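Structural PPIase-like protein L605 (Mimivirus, PDB 2OSE) is a viral cyclophilin that probably binds cyclosporin A and may interconvert the cis and trans forms of peptidyl-prolyl bonds. Local coordinates at residues A[16-20]-A[200-206]; A[30-36]-A[169-175]. All blocks are in the same frame, centred on the assembly; numbering follows the deposited sequence.

Contact 1 of 2, residues A[16-20]-A[200-206]; sequences RVYMD and IGKCGAY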
# COMPACT_ATOMS: atom_id res chain seq x y z
N ARG A 16 -8.11 -33.33 4.89
CA ARG A 16 -7.03 -32.96 3.99
C ARG A 16 -7.63 -32.20 2.86
O ARG A 16 -8.68 -32.58 2.37
CB ARG A 16 -6.29 -34.18 3.48
CG ARG A 16 -5.45 -34.86 4.55
CD ARG A 16 -4.78 -36.12 4.02
NE ARG A 16 -4.26 -36.87 5.14
CZ ARG A 16 -3.00 -36.93 5.50
NH1 ARG A 16 -2.07 -36.37 4.77
NH2 ARG A 16 -2.66 -37.61 6.60
N VAL A 17 -6.96 -31.14 2.43
CA VAL A 17 -7.47 -30.28 1.36
C VAL A 17 -6.35 -29.91 0.42
O VAL A 17 -5.17 -30.06 0.77
CB VAL A 17 -8.10 -28.98 1.90
CG1 VAL A 17 -9.30 -29.28 2.85
CG2 VAL A 17 -7.02 -28.12 2.59
N TYR A 18 -6.71 -29.41 -0.76
CA TYR A 18 -5.74 -28.93 -1.74
C TYR A 18 -6.08 -27.52 -2.24
O TYR A 18 -7.25 -27.10 -2.22
CB TYR A 18 -5.64 -29.90 -2.94
CG TYR A 18 -6.99 -30.18 -3.59
CD1 TYR A 18 -7.46 -29.39 -4.63
CD2 TYR A 18 -7.82 -31.23 -3.12
CE1 TYR A 18 -8.73 -29.63 -5.23
CE2 TYR A 18 -9.09 -31.46 -3.70
CZ TYR A 18 -9.53 -30.65 -4.75
OH TYR A 18 -10.78 -30.88 -5.32
N MET A 19 -5.05 -26.82 -2.70
CA MET A 19 -5.16 -25.51 -3.32
C MET A 19 -4.11 -25.38 -4.42
O MET A 19 -2.89 -25.39 -4.11
CB MET A 19 -4.82 -24.41 -2.31
CG MET A 19 -5.90 -23.95 -1.45
SD MET A 19 -5.22 -22.84 -0.15
CE MET A 19 -6.78 -22.70 0.71
N ASP A 20 -4.56 -25.19 -5.65
CA ASP A 20 -3.66 -24.69 -6.73
C ASP A 20 -3.23 -23.25 -6.44
O ASP A 20 -4.05 -22.46 -5.93
CB ASP A 20 -4.37 -24.69 -8.08
CG ASP A 20 -4.36 -26.02 -8.72
OD1 ASP A 20 -3.47 -26.86 -8.43
OD2 ASP A 20 -5.28 -26.25 -9.54
N ILE A 200 -5.25 -18.11 -5.33
CA ILE A 200 -5.70 -19.49 -5.20
C ILE A 200 -6.51 -19.85 -6.45
O ILE A 200 -7.41 -19.07 -6.86
CB ILE A 200 -6.56 -19.67 -3.90
CG1 ILE A 200 -5.72 -19.28 -2.66
CG2 ILE A 200 -7.13 -21.08 -3.79
CD1 ILE A 200 -6.57 -19.10 -1.30
N GLY A 201 -6.18 -20.99 -7.06
CA GLY A 201 -6.97 -21.56 -8.15
C GLY A 201 -7.95 -22.58 -7.63
O GLY A 201 -8.54 -22.38 -6.57
N LYS A 202 -8.15 -23.67 -8.37
CA LYS A 202 -9.04 -24.71 -7.88
C LYS A 202 -8.65 -25.16 -6.47
O LYS A 202 -7.47 -25.22 -6.14
CB LYS A 202 -9.05 -25.94 -8.82
CG LYS A 202 -9.87 -25.80 -10.11
CD LYS A 202 -10.25 -27.22 -10.65
CE LYS A 202 -11.21 -27.14 -11.83
NZ LYS A 202 -12.65 -26.96 -11.39
N CYS A 203 -9.65 -25.48 -5.65
CA CYS A 203 -9.41 -25.95 -4.31
C CYS A 203 -10.54 -26.91 -3.96
O CYS A 203 -11.58 -26.97 -4.64
CB CYS A 203 -9.27 -24.79 -3.31
SG CYS A 203 -10.67 -23.66 -3.24
N GLY A 204 -10.34 -27.66 -2.89
CA GLY A 204 -11.27 -28.72 -2.54
C GLY A 204 -10.74 -29.51 -1.39
O GLY A 204 -9.62 -29.29 -0.93
N ALA A 205 -11.57 -30.41 -0.89
CA ALA A 205 -11.19 -31.35 0.15
C ALA A 205 -11.14 -32.71 -0.51
O ALA A 205 -11.97 -33.02 -1.38
CB ALA A 205 -12.21 -31.36 1.27
N TYR A 206 -10.13 -33.50 -0.14
CA TYR A 206 -10.12 -34.92 -0.44
C TYR A 206 -11.18 -35.62 0.41
O TYR A 206 -11.49 -35.16 1.51
CB TYR A 206 -8.75 -35.53 -0.10
CG TYR A 206 -7.62 -34.96 -0.88
CD1 TYR A 206 -7.38 -35.34 -2.19
CD2 TYR A 206 -6.78 -34.01 -0.30
CE1 TYR A 206 -6.31 -34.80 -2.91
CE2 TYR A 206 -5.73 -33.47 -1.01
CZ TYR A 206 -5.51 -33.86 -2.31
OH TYR A 206 -4.45 -33.32 -2.99
O HOH W 1 -10.64 -34.39 3.79
O HOH W 2 -12.40 -32.88 -4.46
O HOH W 3 -6.51 -24.17 -10.72
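Within the cyclophilin beta-barrel, the antiparallel pairing of 16-20 with 203-205 centres on Tyr18 and Gly204, a hydrogen-bonded pair: Tyr18 N reaches Gly204 O at 2.9 Å, and Gly204 N returns a bond to Tyr18 O at 3.2 Å. With its chi1 of 54° placing CG over the main chain, the Tyr18 ring swings across the neighbouring strand and lies over the glycine, its centroid 3.8 Å from Gly204 CA in a CH-pi contact. The CD2 edge of this ring is directed at one face of the Tyr206 ring, a T-shaped pair with Tyr18 CD2 3.6 Å from Tyr206 CZ and the planes at 60°. Water 2 joins Tyr18 OH to Ala205 O. On the other face, Met19 CG touches Ile200 CG2 and Cys203 CB, both at 3.9 Å, and helix 41-52 packs on Met19 and Val17. At the corner Asp20 N bonds to Lys202 O, while Gly201 N meets Asp20 O from above the carbonyl plane (2.8 Å). Asp20 OD2 takes water 3, itself bound to Lys202 N, and OD1 forms a salt bridge with Arg30. The nearby Arg30 charge would be expected to favour the ionised form of Asp20.

Contact 2 of 2, residues A[30-36]-A[169-175]; sequences RLQIKLF and VIGQVYG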
# COMPACT_ATOMS: atom_id res chain seq x y z
N ARG A 30 0.62 -27.00 -6.58
CA ARG A 30 -0.52 -27.29 -5.69
C ARG A 30 -0.06 -27.53 -4.24
O ARG A 30 0.88 -28.27 -4.00
CB ARG A 30 -1.30 -28.52 -6.21
CG ARG A 30 -2.45 -29.00 -5.34
CD ARG A 30 -3.33 -29.98 -6.09
NE ARG A 30 -4.19 -29.27 -7.06
CZ ARG A 30 -5.37 -29.72 -7.50
NH1 ARG A 30 -5.86 -30.88 -7.09
NH2 ARG A 30 -6.07 -29.01 -8.37
N LEU A 31 -0.74 -26.89 -3.28
CA LEU A 31 -0.51 -27.18 -1.86
C LEU A 31 -1.51 -28.22 -1.39
O LEU A 31 -2.66 -28.18 -1.79
CB LEU A 31 -0.67 -25.90 -1.03
CG LEU A 31 0.22 -24.70 -1.39
CD1 LEU A 31 -0.15 -23.53 -0.42
CD2 LEU A 31 1.71 -25.02 -1.33
N GLN A 32 -1.04 -29.17 -0.59
CA GLN A 32 -1.87 -30.20 0.01
C GLN A 32 -1.69 -30.01 1.49
O GLN A 32 -0.57 -29.99 1.98
CB GLN A 32 -1.34 -31.57 -0.38
CG GLN A 32 -1.53 -31.92 -1.90
CD GLN A 32 -0.93 -33.27 -2.18
OE1 GLN A 32 0.28 -33.42 -2.12
NE2 GLN A 32 -1.77 -34.26 -2.47
N ILE A 33 -2.80 -29.85 2.20
CA ILE A 33 -2.74 -29.40 3.59
C ILE A 33 -3.54 -30.36 4.46
O ILE A 33 -4.69 -30.67 4.14
CB ILE A 33 -3.33 -27.96 3.72
CG1 ILE A 33 -2.45 -26.93 2.98
CG2 ILE A 33 -3.45 -27.52 5.21
CD1 ILE A 33 -3.19 -25.63 2.67
N LYS A 34 -2.93 -30.83 5.54
CA LYS A 34 -3.63 -31.61 6.54
C LYS A 34 -3.99 -30.72 7.75
O LYS A 34 -3.11 -30.09 8.31
CB LYS A 34 -2.72 -32.74 7.04
CG LYS A 34 -3.40 -33.68 8.03
CD LYS A 34 -2.46 -34.86 8.39
CE LYS A 34 -1.64 -34.71 9.64
NZ LYS A 34 -1.37 -36.05 10.29
N LEU A 35 -5.26 -30.71 8.14
CA LEU A 35 -5.72 -29.86 9.23
C LEU A 35 -5.85 -30.64 10.53
O LEU A 35 -5.97 -31.89 10.53
CB LEU A 35 -7.06 -29.19 8.86
CG LEU A 35 -6.79 -28.21 7.69
CD1 LEU A 35 -7.44 -28.76 6.42
CD2 LEU A 35 -7.28 -26.87 7.98
N PHE A 36 -5.81 -29.91 11.64
CA PHE A 36 -5.84 -30.52 12.97
C PHE A 36 -7.12 -29.99 13.60
O PHE A 36 -7.12 -28.94 14.21
CB PHE A 36 -4.63 -30.13 13.83
CG PHE A 36 -3.27 -30.15 13.11
CD1 PHE A 36 -2.87 -31.25 12.33
CD2 PHE A 36 -2.40 -29.09 13.25
CE1 PHE A 36 -1.63 -31.25 11.70
CE2 PHE A 36 -1.16 -29.09 12.64
CZ PHE A 36 -0.77 -30.16 11.85
N VAL A 169 -2.02 -22.05 14.89
CA VAL A 169 -1.73 -23.14 13.95
C VAL A 169 -2.87 -24.17 13.93
O VAL A 169 -3.23 -24.75 14.97
CB VAL A 169 -0.40 -23.82 14.29
CG1 VAL A 169 -0.10 -25.05 13.35
CG2 VAL A 169 0.72 -22.83 14.21
N ILE A 170 -3.40 -24.41 12.73
CA ILE A 170 -4.51 -25.34 12.51
C ILE A 170 -4.19 -26.44 11.47
O ILE A 170 -5.06 -27.26 11.17
CB ILE A 170 -5.82 -24.62 12.08
CG1 ILE A 170 -5.61 -23.79 10.79
CG2 ILE A 170 -6.41 -23.70 13.22
CD1 ILE A 170 -6.91 -23.61 10.07
N GLY A 171 -2.95 -26.47 10.94
CA GLY A 171 -2.63 -27.42 9.89
C GLY A 171 -1.21 -27.35 9.43
O GLY A 171 -0.45 -26.49 9.87
N GLN A 172 -0.84 -28.26 8.51
CA GLN A 172 0.51 -28.29 7.90
C GLN A 172 0.37 -28.67 6.43
O GLN A 172 -0.50 -29.43 6.08
CB GLN A 172 1.39 -29.36 8.57
CG GLN A 172 0.82 -30.79 8.37
CD GLN A 172 1.70 -31.89 8.95
OE1 GLN A 172 2.81 -32.17 8.45
NE2 GLN A 172 1.21 -32.53 10.02
N VAL A 173 1.29 -28.20 5.62
CA VAL A 173 1.42 -28.57 4.22
C VAL A 173 2.11 -29.92 4.18
O VAL A 173 3.21 -30.05 4.70
CB VAL A 173 2.26 -27.50 3.45
CG1 VAL A 173 2.52 -27.96 2.00
CG2 VAL A 173 1.52 -26.13 3.44
N TYR A 174 1.49 -30.94 3.58
CA TYR A 174 2.17 -32.26 3.46
C TYR A 174 2.61 -32.57 2.01
O TYR A 174 3.21 -33.62 1.74
CB TYR A 174 1.32 -33.39 4.07
CG TYR A 174 -0.01 -33.63 3.34
CD1 TYR A 174 -0.09 -34.52 2.28
CD2 TYR A 174 -1.17 -32.90 3.69
CE1 TYR A 174 -1.30 -34.71 1.59
CE2 TYR A 174 -2.37 -33.10 3.02
CZ TYR A 174 -2.42 -34.01 1.97
OH TYR A 174 -3.60 -34.20 1.30
N GLY A 175 2.30 -31.65 1.09
CA GLY A 175 2.68 -31.74 -0.30
C GLY A 175 2.72 -30.33 -0.87
O GLY A 175 1.80 -29.55 -0.61
O HOH W 4 2.15 -35.43 -0.66
O HOH W 5 1.74 -35.24 10.66
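Tyr174 lays one face of its ring on the aliphatic start of Gln32: Gln32 CB sits 3.8 Å from the ring centroid and 20° off the normal, a CH-pi contact in which the two side chains cross at about a right angle. The CD2-CE2 edge of the tyrosine meets backbone, with CE2 3.3 Å from Ile33 C and Lys34 N lying in the ring plane. A chi1 of 64° sets Tyr174 CG astride its own N and C and turns the ring back over strand 30-35. Farther out, Gln32 OE1 approaches Gly175 CA and accepts a hydrogen bond from water 4, which also donates to Tyr174 O, while Gln32 NE2 is hydrogen-bonded to Tyr206 OH. The backbone beneath is a classic beta bulge, Tyr174 and Gly175 both facing Gln32: Tyr174 N bonds to Gln32 O at 2.8 Å and Gly175 N reaches the same oxygen only weakly, at 3.4 Å. Beyond it the antiparallel ladder of the cyclophilin barrel resumes with the two bonds between Lys34 and Gln172. Gln172 and Lys34 run side by side, and water 5 accepts from Gln172 NE2 and, weakly, from Lys34 NZ. Phe36 crosses the glutamine nearly perpendicularly, with Gln172 NE2 in the ring plane 3.5 Å from Phe36 CE1, and covers Gly171 with a face, CA of Gly171 being 3.8 Å from the Phe36 ring centroid. On the buried side Leu35 CD2 lies alongside Ile170 CD1 at 3.9 Å, with Leu129 of strand 128-135 and Val44 of helix 41-52 touching both residues.

Contacts 1 and 2 are successive strand pairings in one antiparallel sheet, their centres about 10 Å apart. Strands 16-23 and 26-35 are sheet neighbours and join them directly: Met19 O lies 2.7 Å from Leu31 N, and Val17 O lies 2.8 Å from Ile33 N. The sheet order is therefore 198-205, 16-23, 26-35, 168-175. Side chains also meet across this seam, with Tyr206 CE2 3.2 Å from Tyr174 OH and Arg16 in a cation-pi contact with the Tyr174 ring. On the inner face both contacts rest against Phe47 of helix 41-52, which touches Val17 and Met19 of contact 1 and Leu35 of contact 2. Neither contact is touched by another subunit of the trimer.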